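Local coordinates for penicillin-binding protein activator LpoB (Salmonella enterica subsp. enterica serovar Typhimurium, PDB 4Q6V), which probably regulates peptidoglycan synthesis as an outer-membrane lipoprotein that activates penicillin-binding protein 1B, at residues 106-118 and 123-135. Sequence-based numbering, arbitrary orientation.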
ATOM      1  N   GLY A 106      -8.028 -14.672   4.161  1.00 18.74           N
ATOM      2  CA  GLY A 106      -8.090 -16.006   4.797  1.00 18.70           C
ATOM      3  C   GLY A 106      -8.520 -15.970   6.270  1.00 17.48           C
ATOM      4  O   GLY A 106      -9.311 -15.125   6.649  1.00 18.05           O
ATOM      5  N   ASN A 107      -7.976 -16.868   7.087  1.00 17.52           N
ATOM      6  CA  ASN A 107      -8.375 -16.916   8.497  1.00 17.66           C
ATOM      7  C   ASN A 107      -7.811 -15.796   9.351  1.00 17.42           C
ATOM      8  O   ASN A 107      -6.640 -15.414   9.218  1.00 19.83           O
ATOM      9  CB  ASN A 107      -7.988 -18.274   9.067  1.00 17.95           C
ATOM     10  CG  ASN A 107      -8.561 -18.500  10.440  1.00 19.41           C
ATOM     11  OD1 ASN A 107      -9.767 -18.736  10.578  1.00 19.89           O
ATOM     12  ND2 ASN A 107      -7.718 -18.455  11.465  1.00 18.31           N
ATOM     13  N   VAL A 108      -8.613 -15.285  10.288  1.00 17.83           N
ATOM     14  CA  VAL A 108      -8.224 -14.152  11.089  1.00 18.56           C
ATOM     15  C   VAL A 108      -6.924 -14.404  11.882  1.00 22.84           C
ATOM     16  O   VAL A 108      -6.080 -13.527  12.061  1.00 23.76           O
ATOM     17  CB  VAL A 108      -9.395 -13.709  12.004  1.00 19.11           C
ATOM     18  CG1 VAL A 108      -9.684 -14.767  13.051  1.00 19.35           C
ATOM     19  CG2 VAL A 108      -9.095 -12.342  12.612  1.00 18.64           C
ATOM     20  N   ASN A 109      -6.737 -15.642  12.340  1.00 23.90           N
ATOM     21  CA  ASN A 109      -5.553 -15.998  13.132  1.00 24.80           C
ATOM     22  C   ASN A 109      -4.356 -16.472  12.290  1.00 25.65           C
ATOM     23  O   ASN A 109      -3.284 -16.763  12.832  1.00 24.69           O
ATOM     24  CB  ASN A 109      -5.882 -17.056  14.172  1.00 24.36           C
ATOM     25  CG  ASN A 109      -6.773 -16.516  15.260  1.00 25.16           C
ATOM     26  OD1 ASN A 109      -6.785 -15.310  15.550  1.00 27.94           O
ATOM     27  ND2 ASN A 109      -7.587 -17.409  15.838  1.00 23.29           N
ATOM     28  N   ALA A 110      -4.517 -16.506  10.974  1.00 21.18           N
ATOM     29  CA  ALA A 110      -3.477 -16.951  10.080  1.00 21.47           C
ATOM     30  C   ALA A 110      -3.508 -16.288   8.687  1.00 19.89           C
ATOM     31  O   ALA A 110      -3.489 -16.969   7.682  1.00 19.19           O
ATOM     32  CB  ALA A 110      -3.545 -18.457   9.973  1.00 19.92           C
ATOM     33  N   PRO A 111      -3.516 -14.955   8.647  1.00 21.02           N
ATOM     34  CA  PRO A 111      -3.788 -14.215   7.428  1.00 22.62           C
ATOM     35  C   PRO A 111      -2.740 -14.454   6.334  1.00 22.25           C
ATOM     36  O   PRO A 111      -1.574 -14.740   6.583  1.00 22.37           O
ATOM     37  CB  PRO A 111      -3.745 -12.781   7.883  1.00 23.53           C
ATOM     38  CG  PRO A 111      -3.978 -12.792   9.363  1.00 22.34           C
ATOM     39  CD  PRO A 111      -3.322 -14.056   9.802  1.00 22.73           C
ATOM     40  N   ALA A 112      -3.160 -14.302   5.098  1.00 22.04           N
ATOM     41  CA  ALA A 112      -2.244 -14.148   3.955  1.00 22.75           C
ATOM     42  C   ALA A 112      -2.137 -12.697   3.496  1.00 22.15           C
ATOM     43  O   ALA A 112      -3.110 -12.061   3.116  1.00 26.99           O
ATOM     44  CB  ALA A 112      -2.631 -15.102   2.843  1.00 23.62           C
ATOM     45  N   LEU A 113      -0.932 -12.131   3.577  1.00 21.24           N
ATOM     46  CA  LEU A 113      -0.624 -10.779   3.091  1.00 20.79           C
ATOM     47  C   LEU A 113      -0.245 -10.841   1.603  1.00 21.08           C
ATOM     48  O   LEU A 113       0.575 -11.616   1.182  1.00 22.72           O
ATOM     49  CB  LEU A 113       0.475 -10.154   3.937  1.00 22.01           C
ATOM     50  CG  LEU A 113       0.777  -8.683   3.696  1.00 21.91           C
ATOM     51  CD1 LEU A 113      -0.380  -7.806   4.044  1.00 21.37           C
ATOM     52  CD2 LEU A 113       1.988  -8.287   4.494  1.00 23.77           C
ATOM     53  N   GLN A 114      -0.927 -10.048   0.785  1.00 23.23           N
ATOM     54  CA  GLN A 114      -0.603  -9.908  -0.631  1.00 25.76           C
ATOM     55  C   GLN A 114      -0.456  -8.442  -0.964  1.00 23.89           C
ATOM     56  O   GLN A 114      -1.193  -7.608  -0.436  1.00 20.44           O
ATOM     57  CB  GLN A 114      -1.657 -10.579  -1.515  1.00 30.13           C
ATOM     58  CG  GLN A 114      -1.627 -12.096  -1.372  1.00 38.86           C
ATOM     59  CD  GLN A 114      -2.918 -12.811  -1.740  1.00 46.46           C
ATOM     60  OE1 GLN A 114      -3.987 -12.203  -1.800  1.00 53.44           O
ATOM     61  NE2 GLN A 114      -2.824 -14.123  -1.972  1.00 48.54           N
HETATM   62  N   MSE A 115       0.507  -8.153  -1.826  1.00 23.27           N
HETATM   63  CA  MSE A 115       0.806  -6.743  -2.161  1.00 27.55           C
HETATM   64  C   MSE A 115       0.989  -6.634  -3.644  1.00 24.45           C
HETATM   65  O   MSE A 115       1.404  -7.566  -4.305  1.00 25.14           O
HETATM   66  CB  MSE A 115       2.073  -6.280  -1.442  1.00 31.70           C
HETATM   67  CG  MSE A 115       1.848  -6.141   0.058  1.00 35.79           C
HETATM   68 SE   MSE A 115       3.403  -5.342   0.987  1.00 49.07          SE
HETATM   69  CE  MSE A 115       4.759  -6.298  -0.030  1.00 43.96           C
ATOM     70  N   GLN A 116       0.636  -5.482  -4.208  1.00 24.83           N
ATOM     71  CA  GLN A 116       0.876  -5.203  -5.607  1.00 24.52           C
ATOM     72  C   GLN A 116       1.283  -3.744  -5.850  1.00 20.55           C
ATOM     73  O   GLN A 116       0.716  -2.818  -5.255  1.00 21.54           O
ATOM     74  CB  GLN A 116      -0.369  -5.537  -6.382  1.00 28.79           C
ATOM     75  CG  GLN A 116      -1.133  -6.726  -5.812  1.00 32.25           C
ATOM     76  CD  GLN A 116      -2.542  -6.633  -6.257  1.00 38.14           C
ATOM     77  OE1 GLN A 116      -2.799  -6.828  -7.459  1.00 36.74           O
ATOM     78  NE2 GLN A 116      -3.443  -6.321  -5.319  1.00 38.69           N
ATOM     79  N   LEU A 117       2.268  -3.550  -6.716  1.00 18.37           N
ATOM     80  CA  LEU A 117       2.770  -2.208  -7.023  1.00 16.46           C
ATOM     81  C   LEU A 117       2.406  -1.759  -8.418  1.00 17.18           C
ATOM     82  O   LEU A 117       2.880  -2.352  -9.430  1.00 16.65           O
ATOM     83  CB  LEU A 117       4.282  -2.163  -6.828  1.00 16.98           C
ATOM     84  CG  LEU A 117       4.917  -0.789  -6.973  1.00 19.04           C
ATOM     85  CD1 LEU A 117       4.579   0.069  -5.772  1.00 20.42           C
ATOM     86  CD2 LEU A 117       6.407  -0.968  -7.153  1.00 21.48           C
HETATM   87  N   MSE A 118       1.633  -0.675  -8.494  1.00 16.13           N
HETATM   88  CA  MSE A 118       1.121  -0.164  -9.761  1.00 17.46           C
HETATM   89  C   MSE A 118       1.909   1.039 -10.193  1.00 16.48           C
HETATM   90  O   MSE A 118       2.051   2.029  -9.473  1.00 17.15           O
HETATM   91  CB  MSE A 118      -0.386   0.127  -9.635  1.00 17.72           C
HETATM   92  CG  MSE A 118      -0.905   0.794 -10.870  1.00 21.84           C
HETATM   93 SE   MSE A 118      -2.853   0.878 -10.884  1.00 27.41          SE
HETATM   94  CE  MSE A 118      -2.985   2.534  -9.838  1.00 27.59           C
ATOM     95  N   GLY A 123      -0.725   2.411 -15.474  1.00 21.85           N
ATOM     96  CA  GLY A 123      -1.697   1.562 -14.844  1.00 21.12           C
ATOM     97  C   GLY A 123      -1.288   0.117 -14.676  1.00 21.12           C
ATOM     98  O   GLY A 123      -2.064  -0.681 -14.109  1.00 23.33           O
ATOM     99  N   GLU A 124      -0.058  -0.211 -15.056  1.00 19.86           N
ATOM    100  CA  GLU A 124       0.379  -1.596 -15.044  1.00 21.47           C
ATOM    101  C   GLU A 124       0.937  -2.062 -13.716  1.00 19.50           C
ATOM    102  O   GLU A 124       1.701  -1.327 -13.065  1.00 18.96           O
ATOM    103  CB  GLU A 124       1.464  -1.801 -16.083  1.00 21.81           C
ATOM    104  CG  GLU A 124       2.194  -3.141 -15.981  1.00 23.31           C
ATOM    105  CD  GLU A 124       3.182  -3.361 -17.114  1.00 25.11           C
ATOM    106  OE1 GLU A 124       3.528  -2.423 -17.851  1.00 27.69           O
ATOM    107  OE2 GLU A 124       3.576  -4.517 -17.312  1.00 31.57           O
ATOM    108  N   ILE A 125       0.609  -3.298 -13.347  1.00 18.66           N
ATOM    109  CA  ILE A 125       1.195  -3.923 -12.164  1.00 19.97           C
ATOM    110  C   ILE A 125       2.576  -4.437 -12.472  1.00 20.59           C
ATOM    111  O   ILE A 125       2.715  -5.386 -13.250  1.00 24.89           O
ATOM    112  CB  ILE A 125       0.310  -5.031 -11.571  1.00 21.73           C
ATOM    113  CG1 ILE A 125      -1.091  -4.506 -11.213  1.00 22.47           C
ATOM    114  CG2 ILE A 125       1.003  -5.647 -10.337  1.00 21.95           C
ATOM    115  CD1 ILE A 125      -1.108  -3.567 -10.008  1.00 25.35           C
ATOM    116  N   ILE A 126       3.603  -3.827 -11.872  1.00 21.03           N
ATOM    117  CA  ILE A 126       4.976  -4.143 -12.229  1.00 22.49           C
ATOM    118  C   ILE A 126       5.580  -5.111 -11.232  1.00 23.10           C
ATOM    119  O   ILE A 126       6.611  -5.709 -11.546  1.00 23.56           O
ATOM    120  CB  ILE A 126       5.875  -2.872 -12.394  1.00 22.43           C
ATOM    121  CG1 ILE A 126       5.957  -2.079 -11.082  1.00 22.38           C
ATOM    122  CG2 ILE A 126       5.376  -2.070 -13.601  1.00 21.30           C
ATOM    123  CD1 ILE A 126       6.751  -0.801 -11.100  1.00 22.70           C
ATOM    124  N   TRP A 127       4.950  -5.258 -10.058  1.00 22.76           N
ATOM    125  CA  TRP A 127       5.456  -6.190  -9.032  1.00 24.19           C
ATOM    126  C   TRP A 127       4.328  -6.734  -8.166  1.00 25.05           C
ATOM    127  O   TRP A 127       3.404  -5.989  -7.797  1.00 22.22           O
ATOM    128  CB  TRP A 127       6.505  -5.497  -8.122  1.00 24.29           C
ATOM    129  CG  TRP A 127       6.946  -6.405  -7.013  1.00 24.65           C
ATOM    130  CD1 TRP A 127       7.885  -7.406  -7.120  1.00 25.79           C
ATOM    131  CD2 TRP A 127       6.460  -6.467  -5.669  1.00 23.37           C
ATOM    132  NE1 TRP A 127       8.026  -8.076  -5.931  1.00 24.17           N
ATOM    133  CE2 TRP A 127       7.159  -7.527  -5.021  1.00 24.93           C
ATOM    134  CE3 TRP A 127       5.555  -5.707  -4.926  1.00 23.13           C
ATOM    135  CZ2 TRP A 127       6.950  -7.849  -3.690  1.00 24.14           C
ATOM    136  CZ3 TRP A 127       5.319  -6.035  -3.630  1.00 24.61           C
ATOM    137  CH2 TRP A 127       6.016  -7.109  -3.013  1.00 23.85           C
ATOM    138  N   SER A 128       4.478  -7.997  -7.759  1.00 23.45           N
ATOM    139  CA  SER A 128       3.519  -8.620  -6.870  1.00 24.23           C
ATOM    140  C   SER A 128       4.184  -9.587  -5.899  1.00 22.40           C
ATOM    141  O   SER A 128       5.144 -10.229  -6.281  1.00 27.00           O
ATOM    142  CB  SER A 128       2.468  -9.346  -7.709  1.00 24.52           C
ATOM    143  OG  SER A 128       1.501  -9.961  -6.915  1.00 33.16           O
ATOM    144  N   GLY A 129       3.653  -9.669  -4.682  1.00 25.37           N
ATOM    145  CA  GLY A 129       4.189 -10.573  -3.655  1.00 26.46           C
ATOM    146  C   GLY A 129       3.190 -11.009  -2.597  1.00 27.82           C
ATOM    147  O   GLY A 129       2.295 -10.250  -2.236  1.00 26.08           O
ATOM    148  N   LYS A 130       3.366 -12.239  -2.080  1.00 26.39           N
ATOM    149  CA  LYS A 130       2.525 -12.770  -1.000  1.00 25.84           C
ATOM    150  C   LYS A 130       3.356 -13.378   0.108  1.00 23.97           C
ATOM    151  O   LYS A 130       4.443 -13.865  -0.144  1.00 22.19           O
ATOM    152  CB  LYS A 130       1.486 -13.739  -1.515  1.00 29.87           C
ATOM    153  CG  LYS A 130       1.990 -14.712  -2.550  1.00 36.06           C
ATOM    154  CD  LYS A 130       0.843 -15.435  -3.238  1.00 42.12           C
ATOM    155  CE  LYS A 130       1.346 -16.605  -4.085  1.00 46.61           C
ATOM    156  NZ  LYS A 130       0.263 -17.489  -4.645  1.00 46.97           N
ATOM    157  N   GLY A 131       2.900 -13.218   1.344  1.00 21.59           N
ATOM    158  CA  GLY A 131       3.547 -13.875   2.481  1.00 26.48           C
ATOM    159  C   GLY A 131       2.524 -14.176   3.557  1.00 29.40           C
ATOM    160  O   GLY A 131       1.504 -13.528   3.637  1.00 36.28           O
ATOM    161  N   ALA A 132       2.792 -15.167   4.392  1.00 29.32           N
ATOM    162  CA  ALA A 132       1.904 -15.454   5.519  1.00 28.33           C
ATOM    163  C   ALA A 132       2.264 -14.621   6.709  1.00 26.89           C
ATOM    164  O   ALA A 132       3.433 -14.377   6.987  1.00 31.84           O
ATOM    165  CB  ALA A 132       1.950 -16.939   5.863  1.00 29.52           C
ATOM    166  N   VAL A 133       1.254 -14.151   7.422  1.00 28.65           N
ATOM    167  CA  VAL A 133       1.463 -13.340   8.593  1.00 28.36           C
ATOM    168  C   VAL A 133       1.360 -14.247   9.825  1.00 32.54           C
ATOM    169  O   VAL A 133       0.279 -14.718  10.175  1.00 31.13           O
ATOM    170  CB  VAL A 133       0.402 -12.245   8.696  1.00 30.66           C
ATOM    171  CG1 VAL A 133       0.605 -11.396   9.956  1.00 30.14           C
ATOM    172  CG2 VAL A 133       0.341 -11.396   7.432  1.00 28.66           C
ATOM    173  N   GLN A 134       2.496 -14.444  10.489  1.00 34.84           N
ATOM    174  CA  GLN A 134       2.584 -15.220  11.724  1.00 36.61           C
ATOM    175  C   GLN A 134       2.308 -14.413  12.974  1.00 36.75           C
ATOM    176  O   GLN A 134       1.942 -13.236  12.937  1.00 33.43           O
ATOM    177  CB  GLN A 134       3.991 -15.797  11.874  1.00 39.04           C
ATOM    178  CG  GLN A 134       4.184 -17.060  11.089  1.00 43.41           C
ATOM    179  CD  GLN A 134       5.074 -16.819   9.907  1.00 49.83           C
ATOM    180  OE1 GLN A 134       6.022 -16.052   9.975  1.00 59.27           O
ATOM    181  NE2 GLN A 134       4.776 -17.472   8.804  1.00 52.30           N
ATOM    182  N   GLN A 135       2.486 -15.089  14.104  1.00 36.04           N
ATOM    183  CA  GLN A 135       2.273 -14.457  15.411  1.00 42.66           C
ATOM    184  C   GLN A 135       3.602 -14.106  16.094  1.00 40.04           C
ATOM    185  O   GLN A 135       4.595 -14.713  15.660  1.00 34.30           O
ATOM    186  CB  GLN A 135       1.358 -15.411  16.189  1.00 45.34           C
ATOM    187  CG  GLN A 135      -0.018 -15.490  15.524  1.00 47.72           C
ATOM    188  CD  GLN A 135      -0.974 -14.489  16.119  1.00 47.49           C
ATOM    189  OE1 GLN A 135      -0.764 -14.038  17.235  1.00 48.49           O
ATOM    190  NE2 GLN A 135      -2.027 -14.145  15.400  1.00 50.21           N
TER
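The indole of Trp-127 meets selenomethionine Met-115 at its edge: methyl CE lies in the ring plane, 3.3 Å from CH2, and CB of Met-115 comes up to CZ3. One face of the indole lies over the backbone of Gly-129, whose N sits 3.8 Å above the plane, displaced toward the rim. With CG of Trp-127 anti to the backbone N, chi1 176° lays the indole forward along its own strand, over this glycine. Gly-129 also pairs with Met-115 through two backbone hydrogen bonds. Toward one end CB of Leu-113 packs on CG2 of Val-133, 3.7 Å away; toward the other the Leu-117 and Ile-126 side chains cross, CD2 to CD1 4.0 Å. Helix 3-15 covers the Met-115 face, with Met-7 against Leu-113, Leu-10 against Met-115 and Met-14 against Trp-127. On the other face Gln-114 and Lys-130 run alongside each other, CG to CB 3.5 Å, while CD1 of Ile-125 meets CB of Met-118 at 3.8 Å. Leu-117 O accepts from Ile-126 N at 2.9 Å, while Leu-117 N donates to Trp-127 O. Leu-117 thus faces both Ile-126 and Trp-127, and the register shifts by one between Leu-117 and Met-118, a beta bulge. At the far end Val-133 N gives Pro-111 O a nearly straight bond (178°). Strands 112-119 and 125-132 form an antiparallel beta hairpin in the LpoB C-terminal domain, with 125-132 the outermost strand of the mixed sheet.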